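Local structure of putative uncharacterized protein (Actinomyces odontolyticus, 3UP9) at residues Ser16-Ile21 and Gly84-Pro89; Asp58-Gln63 and Val203-Gly208; Leu90-Asn95 and Tyr170-Gly175; Lys98-Leu103 and Ala189-Ser194. The protein probably captures methionine as a membrane-attached NlpA-family lipoprotein, and holds a selenomethionine in the crystal. All coordinates share one frame; numbering follows the deposited sequence.

Contact 1: Ser16-Ile21 and Gly84-Pro89; sequences SPHAKI and GIHLEP. With MSE (selenomethionine), chain B.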
loop_
_atom_site.group_PDB
_atom_site.type_symbol
_atom_site.label_atom_id
_atom_site.label_comp_id
_atom_site.label_asym_id
_atom_site.label_seq_id
_atom_site.Cartn_x
_atom_site.Cartn_y
_atom_site.Cartn_z
ATOM N N SER A 16 -2.659 -4.691 8.189
ATOM C CA SER A 16 -3.454 -3.482 8.473
ATOM C C SER A 16 -3.259 -2.482 7.362
ATOM O O SER A 16 -2.140 -2.165 7.017
ATOM C CB SER A 16 -3.084 -2.868 9.822
ATOM O OG SER A 16 -4.040 -1.904 10.166
ATOM N N PRO A 17 -4.347 -1.972 6.789
ATOM C CA PRO A 17 -5.780 -2.216 7.044
ATOM C C PRO A 17 -6.404 -3.511 6.461
ATOM O O PRO A 17 -7.519 -3.912 6.880
ATOM C CB PRO A 17 -6.459 -0.998 6.391
ATOM C CG PRO A 17 -5.541 -0.627 5.269
ATOM C CD PRO A 17 -4.146 -0.906 5.782
ATOM N N HIS A 18 -5.717 -4.130 5.506
ATOM C CA HIS A 18 -6.371 -5.066 4.605
ATOM C C HIS A 18 -6.928 -6.274 5.325
ATOM O O HIS A 18 -8.105 -6.555 5.193
ATOM C CB HIS A 18 -5.424 -5.475 3.467
ATOM C CG HIS A 18 -4.771 -4.306 2.779
ATOM N ND1 HIS A 18 -3.751 -3.652 3.321
ATOM C CD2 HIS A 18 -5.053 -3.672 1.562
ATOM C CE1 HIS A 18 -3.401 -2.637 2.492
ATOM N NE2 HIS A 18 -4.211 -2.650 1.434
ATOM N N ALA A 19 -6.120 -6.993 6.096
ATOM C CA ALA A 19 -6.661 -8.152 6.818
ATOM C C ALA A 19 -7.726 -7.738 7.813
ATOM O O ALA A 19 -8.697 -8.452 7.975
ATOM C CB ALA A 19 -5.588 -9.033 7.466
ATOM N N LYS A 20 -7.595 -6.594 8.467
ATOM C CA LYS A 20 -8.679 -6.135 9.376
ATOM C C LYS A 20 -10.031 -5.902 8.646
ATOM O O LYS A 20 -11.095 -6.291 9.121
ATOM C CB LYS A 20 -8.265 -4.865 10.128
ATOM C CG LYS A 20 -7.084 -5.052 11.039
ATOM C CD LYS A 20 -6.859 -3.881 11.994
ATOM C CE LYS A 20 -5.958 -4.229 13.199
ATOM N NZ LYS A 20 -6.610 -4.483 14.539
ATOM N N ILE A 21 -9.991 -5.240 7.504
ATOM C CA ILE A 21 -11.183 -4.979 6.677
ATOM C C ILE A 21 -11.775 -6.325 6.265
ATOM O O ILE A 21 -12.979 -6.529 6.373
ATOM C CB ILE A 21 -10.844 -4.136 5.411
ATOM C CG1 ILE A 21 -10.379 -2.726 5.779
ATOM C CG2 ILE A 21 -12.014 -4.040 4.459
ATOM C CD1 ILE A 21 -9.672 -2.048 4.584
ATOM N N GLY A 84 -11.231 0.837 -6.628
ATOM C CA GLY A 84 -10.559 1.377 -5.462
ATOM C C GLY A 84 -11.387 1.194 -4.213
ATOM O O GLY A 84 -12.580 1.525 -4.153
ATOM N N ILE A 85 -10.761 0.620 -3.224
ATOM C CA ILE A 85 -11.382 0.488 -1.912
ATOM C C ILE A 85 -10.965 1.620 -0.959
ATOM O O ILE A 85 -11.816 2.274 -0.387
ATOM C CB ILE A 85 -11.091 -0.904 -1.310
ATOM C CG1 ILE A 85 -11.685 -1.924 -2.296
ATOM C CG2 ILE A 85 -11.665 -1.051 0.161
ATOM C CD1 ILE A 85 -10.920 -3.224 -2.249
ATOM N N HIS A 86 -9.665 1.821 -0.808
ATOM C CA HIS A 86 -9.147 2.853 0.033
ATOM C C HIS A 86 -7.776 3.300 -0.418
ATOM O O HIS A 86 -7.099 2.605 -1.162
ATOM C CB HIS A 86 -9.042 2.363 1.460
ATOM C CG HIS A 86 -7.977 1.316 1.665
ATOM N ND1 HIS A 86 -8.237 0.019 1.597
ATOM C CD2 HIS A 86 -6.630 1.434 1.932
ATOM C CE1 HIS A 86 -7.102 -0.677 1.807
ATOM N NE2 HIS A 86 -6.127 0.194 2.026
ATOM N N LEU A 87 -7.419 4.502 0.035
ATOM C CA LEU A 87 -6.147 5.108 -0.127
ATOM C C LEU A 87 -5.435 5.150 1.226
ATOM O O LEU A 87 -6.070 5.399 2.274
ATOM C CB LEU A 87 -6.376 6.547 -0.640
ATOM C CG LEU A 87 -5.201 7.475 -0.830
ATOM C CD1 LEU A 87 -4.465 6.980 -2.075
ATOM C CD2 LEU A 87 -5.720 8.920 -0.987
ATOM N N GLU A 88 -4.127 4.891 1.194
ATOM C CA GLU A 88 -3.221 5.091 2.332
ATOM C C GLU A 88 -2.218 6.171 1.970
ATOM O O GLU A 88 -1.257 5.859 1.263
ATOM C CB GLU A 88 -2.429 3.815 2.638
ATOM C CG GLU A 88 -3.166 2.688 3.340
ATOM C CD GLU A 88 -2.567 1.327 3.002
ATOM O OE1 GLU A 88 -1.325 1.210 2.950
ATOM O OE2 GLU A 88 -3.327 0.363 2.742
ATOM N N PRO A 89 -2.429 7.436 2.427
ATOM C CA PRO A 89 -1.468 8.448 2.129
ATOM C C PRO A 89 -0.009 8.055 2.520
ATOM O O PRO A 89 0.254 7.498 3.601
ATOM C CB PRO A 89 -1.988 9.665 2.928
ATOM C CG PRO A 89 -3.460 9.445 3.071
ATOM C CD PRO A 89 -3.512 7.970 3.284
HETATM N N MSE B 300 -0.906 -0.623 1.101
HETATM C CA MSE B 300 0.084 0.060 0.240
HETATM C C MSE B 300 -0.326 1.459 -0.151
HETATM O O MSE B 300 -1.545 1.727 -0.328
HETATM O OXT MSE B 300 0.587 2.289 -0.286
HETATM C CB MSE B 300 0.308 -0.736 -1.020
HETATM C CG MSE B 300 1.439 -0.178 -1.940
HETATM SE SE MSE B 300 1.612 -1.259 -3.513
HETATM C CE MSE B 300 1.927 -3.094 -2.780
#
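Three flat groups meet here: the rings of His18 and His86 and the carboxylate of Glu88. Over one face of the His18 ring sits CG of Pro17, displaced toward the rim and 3.4 Å from His86 NE2, while at the ring edge, near its plane, lies the amino N of the selenomethionine. The two imidazoles meet obliquely, planes 54° apart, and His18 CD2 enters at the edge of the His86 ring, 3.6 Å from its CE1. Ile21 CD1 packs obliquely against the His86 ring, 3.9 Å from its ND1. His86 places CG between its backbone N and carbonyl carbon (chi1 69°), which brings the ring beside the side chain of Glu88, two residues on: His86 NE2 donates to Glu88 OE2 at 2.9 Å, in the ring plane and onto the anti lone pair. The segment 84-89 is leaving one sheet for the other, as in the crossing between lobes of a type 2 binding-protein fold, so Glu88 stands in the cleft. Its OE1 accepts from the ligand N at 2.6 Å and from the backbone N of Asn176, while OE2 lies 3.0 Å from His18 CE1. A glutamine in place of Glu88 would probably leave the ligand's ammonium without its countercharge and weaken the grip on His86. His18 NE2 is bonded to Asn202 OD1, which helps to hold the rotation of the His18 ring.

Contact 2: Asp58-Gln63 and Val203-Gly208; sequences DANFYQ and VLVWKG. With MSE (selenomethionine), chain B.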
loop_
_atom_site.group_PDB
_atom_site.type_symbol
_atom_site.label_atom_id
_atom_site.label_comp_id
_atom_site.label_asym_id
_atom_site.label_seq_id
_atom_site.Cartn_x
_atom_site.Cartn_y
_atom_site.Cartn_z
ATOM N N ASP A 58 -6.859 -17.315 -4.120
ATOM C CA ASP A 58 -7.930 -16.983 -5.058
ATOM C C ASP A 58 -7.889 -15.496 -5.413
ATOM O O ASP A 58 -8.236 -15.126 -6.529
ATOM C CB ASP A 58 -9.290 -17.356 -4.467
ATOM C CG ASP A 58 -9.498 -18.875 -4.329
ATOM O OD1 ASP A 58 -9.234 -19.615 -5.316
ATOM O OD2 ASP A 58 -9.977 -19.328 -3.249
ATOM N N ALA A 59 -7.476 -14.655 -4.476
ATOM C CA ALA A 59 -7.469 -13.199 -4.656
ATOM C C ALA A 59 -6.429 -12.667 -3.694
ATOM O O ALA A 59 -6.044 -13.365 -2.786
ATOM C CB ALA A 59 -8.845 -12.570 -4.394
ATOM N N ASN A 60 -5.938 -11.460 -3.900
ATOM C CA ASN A 60 -5.204 -10.751 -2.845
ATOM C C ASN A 60 -5.762 -9.332 -2.733
ATOM O O ASN A 60 -6.390 -8.815 -3.646
ATOM C CB ASN A 60 -3.651 -10.805 -2.972
ATOM C CG ASN A 60 -3.107 -10.134 -4.231
ATOM O OD1 ASN A 60 -3.577 -9.064 -4.622
ATOM N ND2 ASN A 60 -2.078 -10.756 -4.854
ATOM N N PHE A 61 -5.555 -8.739 -1.573
ATOM C CA PHE A 61 -6.029 -7.398 -1.284
ATOM C C PHE A 61 -4.934 -6.697 -0.480
ATOM O O PHE A 61 -4.874 -6.823 0.739
ATOM C CB PHE A 61 -7.385 -7.414 -0.542
ATOM C CG PHE A 61 -7.849 -6.060 -0.118
ATOM C CD1 PHE A 61 -7.803 -4.976 -1.001
ATOM C CD2 PHE A 61 -8.306 -5.850 1.185
ATOM C CE1 PHE A 61 -8.225 -3.712 -0.590
ATOM C CE2 PHE A 61 -8.746 -4.588 1.602
ATOM C CZ PHE A 61 -8.690 -3.510 0.720
ATOM N N TYR A 62 -4.021 -6.036 -1.203
ATOM C CA TYR A 62 -2.863 -5.386 -0.584
ATOM C C TYR A 62 -2.216 -4.316 -1.451
ATOM O O TYR A 62 -1.408 -3.589 -0.952
ATOM C CB TYR A 62 -1.784 -6.420 -0.221
ATOM C CG TYR A 62 -0.852 -6.797 -1.351
ATOM C CD1 TYR A 62 -1.252 -7.673 -2.349
ATOM C CD2 TYR A 62 0.423 -6.285 -1.422
ATOM C CE1 TYR A 62 -0.410 -8.024 -3.399
ATOM C CE2 TYR A 62 1.248 -6.621 -2.461
ATOM C CZ TYR A 62 0.828 -7.478 -3.466
ATOM O OH TYR A 62 1.686 -7.819 -4.487
ATOM N N GLN A 63 -2.550 -4.248 -2.746
ATOM C CA GLN A 63 -1.780 -3.463 -3.677
ATOM C C GLN A 63 -2.582 -2.327 -4.348
ATOM O O GLN A 63 -3.811 -2.337 -4.372
ATOM C CB GLN A 63 -1.101 -4.372 -4.694
ATOM C CG GLN A 63 -1.937 -4.783 -5.867
ATOM C CD GLN A 63 -1.331 -5.945 -6.598
ATOM O OE1 GLN A 63 -0.345 -5.774 -7.299
ATOM N NE2 GLN A 63 -1.916 -7.129 -6.444
ATOM N N VAL A 203 -6.769 -2.177 -4.340
ATOM C CA VAL A 203 -7.750 -2.969 -5.061
ATOM C C VAL A 203 -7.650 -4.454 -4.763
ATOM O O VAL A 203 -6.597 -4.950 -4.364
ATOM C CB VAL A 203 -7.640 -2.686 -6.612
ATOM C CG1 VAL A 203 -8.169 -1.285 -6.921
ATOM C CG2 VAL A 203 -6.213 -2.856 -7.096
ATOM N N LEU A 204 -8.789 -5.141 -4.936
ATOM C CA LEU A 204 -8.878 -6.619 -4.890
ATOM C C LEU A 204 -8.334 -7.091 -6.232
ATOM O O LEU A 204 -8.693 -6.515 -7.265
ATOM C CB LEU A 204 -10.347 -7.113 -4.709
ATOM C CG LEU A 204 -10.508 -8.625 -4.550
ATOM C CD1 LEU A 204 -10.088 -9.126 -3.186
ATOM C CD2 LEU A 204 -11.965 -8.993 -4.771
ATOM N N VAL A 205 -7.427 -8.065 -6.229
ATOM C CA VAL A 205 -6.826 -8.571 -7.485
ATOM C C VAL A 205 -7.011 -10.058 -7.472
ATOM O O VAL A 205 -6.870 -10.688 -6.435
ATOM C CB VAL A 205 -5.323 -8.154 -7.675
ATOM C CG1 VAL A 205 -4.695 -8.797 -8.912
ATOM C CG2 VAL A 205 -5.168 -6.644 -7.657
ATOM N N TRP A 206 -7.371 -10.604 -8.626
ATOM C CA TRP A 206 -7.481 -12.036 -8.834
ATOM C C TRP A 206 -6.946 -12.416 -10.224
ATOM O O TRP A 206 -6.611 -11.560 -11.058
ATOM C CB TRP A 206 -8.938 -12.472 -8.603
ATOM C CG TRP A 206 -9.922 -11.905 -9.599
ATOM C CD1 TRP A 206 -10.334 -12.491 -10.794
ATOM C CD2 TRP A 206 -10.590 -10.592 -9.571
ATOM N NE1 TRP A 206 -11.168 -11.671 -11.474
ATOM C CE2 TRP A 206 -11.378 -10.515 -10.798
ATOM C CE3 TRP A 206 -10.591 -9.484 -8.689
ATOM C CZ2 TRP A 206 -12.170 -9.401 -11.103
ATOM C CZ3 TRP A 206 -11.381 -8.373 -9.013
ATOM C CH2 TRP A 206 -12.147 -8.334 -10.201
ATOM N N LYS A 207 -6.844 -13.707 -10.494
ATOM C CA LYS A 207 -6.229 -14.176 -11.737
ATOM C C LYS A 207 -7.347 -14.314 -12.768
ATOM O O LYS A 207 -8.428 -14.806 -12.435
ATOM C CB LYS A 207 -5.516 -15.506 -11.501
ATOM C CG LYS A 207 -4.456 -15.866 -12.516
ATOM C CD LYS A 207 -3.576 -16.956 -11.943
ATOM C CE LYS A 207 -3.046 -17.900 -13.008
ATOM N NZ LYS A 207 -1.647 -17.561 -13.342
ATOM N N GLY A 208 -7.079 -13.879 -14.012
ATOM C CA GLY A 208 -8.073 -13.862 -15.080
ATOM C C GLY A 208 -8.852 -15.152 -15.308
ATOM O O GLY A 208 -10.064 -15.129 -15.615
HETATM N N MSE B 300 -0.906 -0.623 1.101
HETATM C CA MSE B 300 0.084 0.060 0.240
HETATM C C MSE B 300 -0.326 1.459 -0.151
HETATM O O MSE B 300 -1.545 1.727 -0.328
HETATM O OXT MSE B 300 0.587 2.289 -0.286
HETATM C CB MSE B 300 0.308 -0.736 -1.020
HETATM C CG MSE B 300 1.439 -0.178 -1.940
HETATM SE SE MSE B 300 1.612 -1.259 -3.513
HETATM C CE MSE B 300 1.927 -3.094 -2.780
HETATM O O HOH W 1 -7.880 -15.901 -9.016
HETATM O O HOH W 2 -4.394 -6.351 -4.052
#
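Asn60 and Val205 form the tight centre of this antiparallel pairing, with backbone bonds from Asn60 N to Val205 O at 2.8 Å and from Val205 N to Asn60 O at 2.9 Å. Their side chains run alongside one another. Gln63 CG stands between its backbone N and carbonyl carbon (chi1 84°), and the extended chain beyond carries the amide across Val205 at about a right angle, NE2 3.5 Å from Val205 CG2. On the other face of the sheet Leu204 CD1 reaches Ala59 CB at 3.9 Å and packs near Phe61 CB; the Phe61 ring turns its edge to Val203 O. Near the ligand end Val203 N bonds to Gln63 O, and a water that accepts from Tyr62 N lies between Asn60 OD1 and Val203 O. Toward the solvent the pairing is looser: another water donates to Asp58 O and accepts from Lys207 N. The main amide partner of both Asn60 and Gln63 is Asn49 of helix 46-53; the Gln63 NE2 to Asn60 OD1 bond is weak. Selenomethionine CE meets carbon atoms, Tyr62 CE2 at 3.6 Å and Gln63 CB at 3.8 Å, which suggests that the ligand's methyl end is held by apolar packing.

Contact 3: Leu90-Asn95 and Tyr170-Gly175; sequences LGVFSN and YAVING. With MSE (selenomethionine), chain B.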
loop_
_atom_site.group_PDB
_atom_site.type_symbol
_atom_site.label_atom_id
_atom_site.label_comp_id
_atom_site.label_asym_id
_atom_site.label_seq_id
_atom_site.Cartn_x
_atom_site.Cartn_y
_atom_site.Cartn_z
ATOM N N LEU A 90 0.924 8.317 1.608
ATOM C CA LEU A 90 2.318 8.008 1.838
ATOM C C LEU A 90 2.884 9.082 2.737
ATOM O O LEU A 90 2.533 10.281 2.608
ATOM C CB LEU A 90 3.069 7.920 0.514
ATOM C CG LEU A 90 4.477 7.325 0.519
ATOM C CD1 LEU A 90 4.518 5.854 1.023
ATOM C CD2 LEU A 90 5.082 7.520 -0.872
ATOM N N GLY A 91 3.727 8.672 3.678
ATOM C CA GLY A 91 4.330 9.631 4.585
ATOM C C GLY A 91 5.847 9.550 4.671
ATOM O O GLY A 91 6.461 8.524 4.386
ATOM N N VAL A 92 6.428 10.676 5.039
ATOM C CA VAL A 92 7.800 10.797 5.459
ATOM C C VAL A 92 7.702 10.720 6.963
ATOM O O VAL A 92 6.887 11.425 7.596
ATOM C CB VAL A 92 8.439 12.122 5.017
ATOM C CG1 VAL A 92 9.884 12.198 5.534
ATOM C CG2 VAL A 92 8.365 12.264 3.497
ATOM N N PHE A 93 8.483 9.804 7.511
ATOM C CA PHE A 93 8.563 9.579 8.921
ATOM C C PHE A 93 9.974 9.769 9.371
ATOM O O PHE A 93 10.896 9.727 8.575
ATOM C CB PHE A 93 8.083 8.145 9.227
ATOM C CG PHE A 93 6.637 7.912 8.868
ATOM C CD1 PHE A 93 6.264 7.526 7.587
ATOM C CD2 PHE A 93 5.639 8.115 9.804
ATOM C CE1 PHE A 93 4.927 7.307 7.261
ATOM C CE2 PHE A 93 4.300 7.903 9.479
ATOM C CZ PHE A 93 3.952 7.471 8.218
ATOM N N SER A 94 10.136 9.972 10.669
ATOM C CA SER A 94 11.445 10.112 11.283
ATOM C C SER A 94 11.328 9.870 12.791
ATOM O O SER A 94 10.319 10.164 13.388
ATOM C CB SER A 94 11.971 11.528 10.985
ATOM O OG SER A 94 13.093 11.902 11.738
ATOM N N ASN A 95 12.388 9.339 13.390
ATOM C CA ASN A 95 12.547 9.373 14.836
ATOM C C ASN A 95 13.578 10.400 15.314
ATOM O O ASN A 95 13.816 10.485 16.529
ATOM C CB ASN A 95 12.926 8.001 15.386
ATOM C CG ASN A 95 11.814 7.000 15.276
ATOM O OD1 ASN A 95 10.638 7.341 15.168
ATOM N ND2 ASN A 95 12.181 5.762 15.267
ATOM N N TYR A 170 15.441 10.139 8.019
ATOM C CA TYR A 170 14.044 10.043 7.599
ATOM C C TYR A 170 13.870 8.749 6.876
ATOM O O TYR A 170 14.847 8.178 6.416
ATOM C CB TYR A 170 13.632 11.177 6.610
ATOM C CG TYR A 170 13.926 12.557 7.127
ATOM C CD1 TYR A 170 15.192 13.095 7.001
ATOM C CD2 TYR A 170 12.992 13.270 7.790
ATOM C CE1 TYR A 170 15.501 14.323 7.534
ATOM C CE2 TYR A 170 13.285 14.509 8.306
ATOM C CZ TYR A 170 14.543 15.047 8.191
ATOM O OH TYR A 170 14.851 16.322 8.688
ATOM N N ALA A 171 12.626 8.306 6.726
ATOM C CA ALA A 171 12.330 7.214 5.760
ATOM C C ALA A 171 10.966 7.465 5.145
ATOM O O ALA A 171 10.098 7.989 5.841
ATOM C CB ALA A 171 12.380 5.854 6.450
ATOM N N VAL A 172 10.777 7.150 3.862
ATOM C CA VAL A 172 9.434 7.238 3.233
ATOM C C VAL A 172 8.743 5.884 3.364
ATOM O O VAL A 172 9.303 4.878 2.979
ATOM C CB VAL A 172 9.487 7.719 1.750
ATOM C CG1 VAL A 172 8.077 8.024 1.242
ATOM C CG2 VAL A 172 10.411 8.972 1.633
ATOM N N ILE A 173 7.521 5.856 3.913
ATOM C CA ILE A 173 6.931 4.621 4.363
ATOM C C ILE A 173 5.439 4.519 4.017
ATOM O O ILE A 173 4.640 5.281 4.532
ATOM C CB ILE A 173 7.073 4.409 5.883
ATOM C CG1 ILE A 173 8.501 4.698 6.401
ATOM C CG2 ILE A 173 6.633 2.983 6.254
ATOM C CD1 ILE A 173 8.751 4.256 7.865
ATOM N N ASN A 174 5.067 3.498 3.223
ATOM C CA ASN A 174 3.683 3.188 2.902
ATOM C C ASN A 174 2.877 2.910 4.146
ATOM O O ASN A 174 3.388 2.298 5.147
ATOM C CB ASN A 174 3.615 1.964 1.961
ATOM C CG ASN A 174 4.331 2.190 0.619
ATOM O OD1 ASN A 174 5.570 2.204 0.531
ATOM N ND2 ASN A 174 3.547 2.371 -0.422
ATOM N N GLY A 175 1.604 3.297 4.100
ATOM C CA GLY A 175 0.678 3.101 5.244
ATOM C C GLY A 175 0.690 1.749 5.934
ATOM O O GLY A 175 0.866 1.696 7.142
HETATM N N MSE B 300 -0.906 -0.623 1.101
HETATM C CA MSE B 300 0.084 0.060 0.240
HETATM C C MSE B 300 -0.326 1.459 -0.151
HETATM O O MSE B 300 -1.545 1.727 -0.328
HETATM O OXT MSE B 300 0.587 2.289 -0.286
HETATM C CB MSE B 300 0.308 -0.736 -1.020
HETATM C CG MSE B 300 1.439 -0.178 -1.940
HETATM SE SE MSE B 300 1.612 -1.259 -3.513
HETATM C CE MSE B 300 1.927 -3.094 -2.780
#
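Phe93 CG and Ile173 CG1 both stand anti to their carbonyl carbons (chi1 -63° and -46°), and the two side chains cross at about a right angle on one face of the sheet. The strands 91-93 and 170-173 are antiparallel neighbours in the five-stranded mixed sheet of the second lobe of this binding-protein fold. Phe93 CD1 presses on Ile173 CB at 3.6 Å, and the ring brings its edge to the backbone, with CE1 3.4 Å from Ile173 O. The same ring fills the place above Gly91 where a side chain would otherwise stand. On the opposite face Val92 CG1 meets Tyr170 CD2 at 4.0 Å, and Ser94 CB, two residues further on, also approaches Tyr170 CD2. Leu90 CD2 leans on Val172 CG1 at 3.7 Å; helix 115-127 packs against this face through Leu124 on Val92 and Ala121 on Val172. Three backbone bonds hold the register: Ile173 N to Gly91 O, Phe93 N to Ala171 O and Ala171 N to Phe93 O. Beyond the paired residues the segment 170-175 turns into the helix that follows, and Leu90 CD1 is pressed against the bend, 3.3 Å from Asn174 N and 3.7 Å from Asn174 CG. The amide of Asn174 extends into the pocket, where ND2, also bonded to Asn117 OD1, donates to selenomethionine OXT at 3.0 Å along an almost straight line of 174°.

Contact 4: Lys98-Leu103 and Ala189-Ser194; sequences KSLDEL and ALVVES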
loop_
_atom_site.group_PDB
_atom_site.type_symbol
_atom_site.label_atom_id
_atom_site.label_comp_id
_atom_site.label_asym_id
_atom_site.label_seq_id
_atom_site.Cartn_x
_atom_site.Cartn_y
_atom_site.Cartn_z
ATOM N N LYS A 98 11.461 16.440 13.326
ATOM C CA LYS A 98 10.029 16.683 13.098
ATOM C C LYS A 98 9.835 17.537 11.783
ATOM O O LYS A 98 8.712 17.771 11.352
ATOM C CB LYS A 98 9.401 17.344 14.340
ATOM C CG LYS A 98 8.476 16.564 15.309
ATOM C CD LYS A 98 9.097 15.861 16.483
ATOM C CE LYS A 98 8.531 16.257 17.876
ATOM N NZ LYS A 98 7.229 15.785 18.361
ATOM N N SER A 99 10.917 17.970 11.142
ATOM C CA SER A 99 10.834 18.761 9.897
ATOM C C SER A 99 11.838 18.231 8.895
ATOM O O SER A 99 12.987 17.978 9.236
ATOM C CB SER A 99 11.153 20.251 10.125
ATOM O OG SER A 99 11.232 20.958 8.892
ATOM N N LEU A 100 11.397 18.077 7.648
ATOM C CA LEU A 100 12.303 17.748 6.537
ATOM C C LEU A 100 13.372 18.830 6.280
ATOM O O LEU A 100 14.434 18.547 5.754
ATOM C CB LEU A 100 11.469 17.439 5.279
ATOM C CG LEU A 100 12.090 16.731 4.080
ATOM C CD1 LEU A 100 12.796 15.468 4.570
ATOM C CD2 LEU A 100 10.988 16.423 3.067
ATOM N N ASP A 101 13.139 20.066 6.692
ATOM C CA ASP A 101 14.157 21.125 6.568
ATOM C C ASP A 101 15.396 20.938 7.432
ATOM O O ASP A 101 16.365 21.648 7.261
ATOM C CB ASP A 101 13.560 22.479 6.926
ATOM C CG ASP A 101 12.548 22.978 5.892
ATOM O OD1 ASP A 101 12.478 22.470 4.728
ATOM O OD2 ASP A 101 11.837 23.926 6.273
ATOM N N GLU A 102 15.345 19.995 8.368
ATOM C CA GLU A 102 16.428 19.714 9.257
ATOM C C GLU A 102 17.287 18.564 8.757
ATOM O O GLU A 102 18.165 18.123 9.446
ATOM C CB GLU A 102 15.855 19.479 10.649
ATOM C CG GLU A 102 15.136 20.732 11.181
ATOM C CD GLU A 102 16.024 21.984 11.190
ATOM O OE1 GLU A 102 17.132 21.928 11.754
ATOM O OE2 GLU A 102 15.624 23.048 10.675
ATOM N N LEU A 103 17.022 18.095 7.546
ATOM C CA LEU A 103 17.855 17.121 6.866
ATOM C C LEU A 103 19.295 17.618 6.931
ATOM O O LEU A 103 19.632 18.649 6.354
ATOM C CB LEU A 103 17.416 16.917 5.400
ATOM C CG LEU A 103 18.173 15.898 4.519
ATOM C CD1 LEU A 103 18.185 14.470 5.116
ATOM C CD2 LEU A 103 17.611 15.910 3.085
ATOM N N ALA A 189 3.499 11.346 10.759
ATOM C CA ALA A 189 4.021 11.750 9.411
ATOM C C ALA A 189 4.515 13.190 9.437
ATOM O O ALA A 189 3.839 14.070 9.968
ATOM C CB ALA A 189 2.982 11.576 8.324
ATOM N N LEU A 190 5.716 13.417 8.894
ATOM C CA LEU A 190 6.309 14.770 8.806
ATOM C C LEU A 190 5.749 15.523 7.600
ATOM O O LEU A 190 5.583 16.742 7.646
ATOM C CB LEU A 190 7.836 14.717 8.725
ATOM C CG LEU A 190 8.637 14.601 10.017
ATOM C CD1 LEU A 190 8.438 13.223 10.648
ATOM C CD2 LEU A 190 10.117 14.818 9.692
ATOM N N VAL A 191 5.506 14.768 6.537
ATOM C CA VAL A 191 5.019 15.231 5.227
ATOM C C VAL A 191 3.985 14.152 4.868
ATOM O O VAL A 191 4.223 12.960 5.123
ATOM C CB VAL A 191 6.149 15.232 4.155
ATOM C CG1 VAL A 191 5.664 15.571 2.740
ATOM C CG2 VAL A 191 7.266 16.136 4.588
ATOM N N VAL A 192 2.842 14.554 4.348
ATOM C CA VAL A 192 1.754 13.623 4.073
ATOM C C VAL A 192 1.381 13.855 2.599
ATOM O O VAL A 192 1.133 14.974 2.204
ATOM C CB VAL A 192 0.514 13.910 4.954
ATOM C CG1 VAL A 192 -0.611 12.931 4.601
ATOM C CG2 VAL A 192 0.875 13.958 6.458
ATOM N N GLU A 193 1.358 12.799 1.801
ATOM C CA GLU A 193 0.939 12.808 0.422
ATOM C C GLU A 193 -0.517 13.265 0.325
ATOM O O GLU A 193 -1.340 12.873 1.131
ATOM C CB GLU A 193 1.036 11.378 -0.088
ATOM C CG GLU A 193 0.963 11.172 -1.591
ATOM C CD GLU A 193 0.877 9.687 -1.951
ATOM O OE1 GLU A 193 0.030 9.014 -1.329
ATOM O OE2 GLU A 193 1.593 9.230 -2.878
ATOM N N SER A 194 -0.816 14.129 -0.647
ATOM C CA SER A 194 -2.165 14.619 -0.841
ATOM C C SER A 194 -3.133 13.503 -1.208
ATOM O O SER A 194 -2.776 12.633 -1.973
ATOM C CB SER A 194 -2.184 15.689 -1.909
ATOM O OG SER A 194 -3.460 15.759 -2.493
HETATM O O HOH W 3 6.811 18.820 9.362
HETATM O O HOH W 4 8.538 18.370 7.032
#
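Leu190 lays its side chain along the Lys98-Ser99 peptide, the main contact between a surface loop and the residues leading into edge strand 191-192. Its CB is still 4.1 Å from Lys98 O, but CG comes within 3.4 Å of that oxygen, and CD2 at the tip rests on the peptide itself, 3.4 Å from Lys98 C and 3.6 Å from Ser99 N. The first torsion puts CG anti to the carbonyl carbon (chi1 -84°), directing the isobutyl group at the loop. An alanine here is likely to open a gap beside the Lys98-Ser99 peptide, because the branch that lies on it would be gone. No direct hydrogen bond joins the segments. One water instead donates to both Lys98 O and Leu190 O, and a second accepts from Leu100 N, with a weak bond to Leu190 O. Within the loop, Ser99 OG accepts from Asp101 N at 3.0 Å, an ST turn at the start of the short 3-10 segment 100-102. Farther along, the Leu100 and Val191 side chains cross obliquely, Leu100 CD2 to Val191 CG2 at 4.0 Å. The contact lies at the edge of the five-stranded sheet: Tyr170 of strand 170-173 packs against both Leu100 and Leu190, strand 191-192 pairs with 91-93, and Leu124 of helix 115-127 reaches Val191.

In the fold
Contacts 1, 2 and 3 are buried and each touches the selenomethionine; contact 4 is a surface contact at the edge of the second lobe. Contacts 1 and 2 share the first sheet, where strands 86-87 and 201-207 are neighbours, and Phe61 packs against both histidines of contact 1. Contacts 3 and 4 share the other sheet, joined by hydrogen bonds from Tyr170 OH to Ser99 O and between the backbones of Val92 and Leu190. The chemistry follows position: charge and imidazoles in the cleft; backbone strand bonds in contacts 2 and 3, regular in 3 and eked out by water in 2; in contact 4 water takes the place of direct bonds. Contacts 2 and 3 meet the ligand from different lobes.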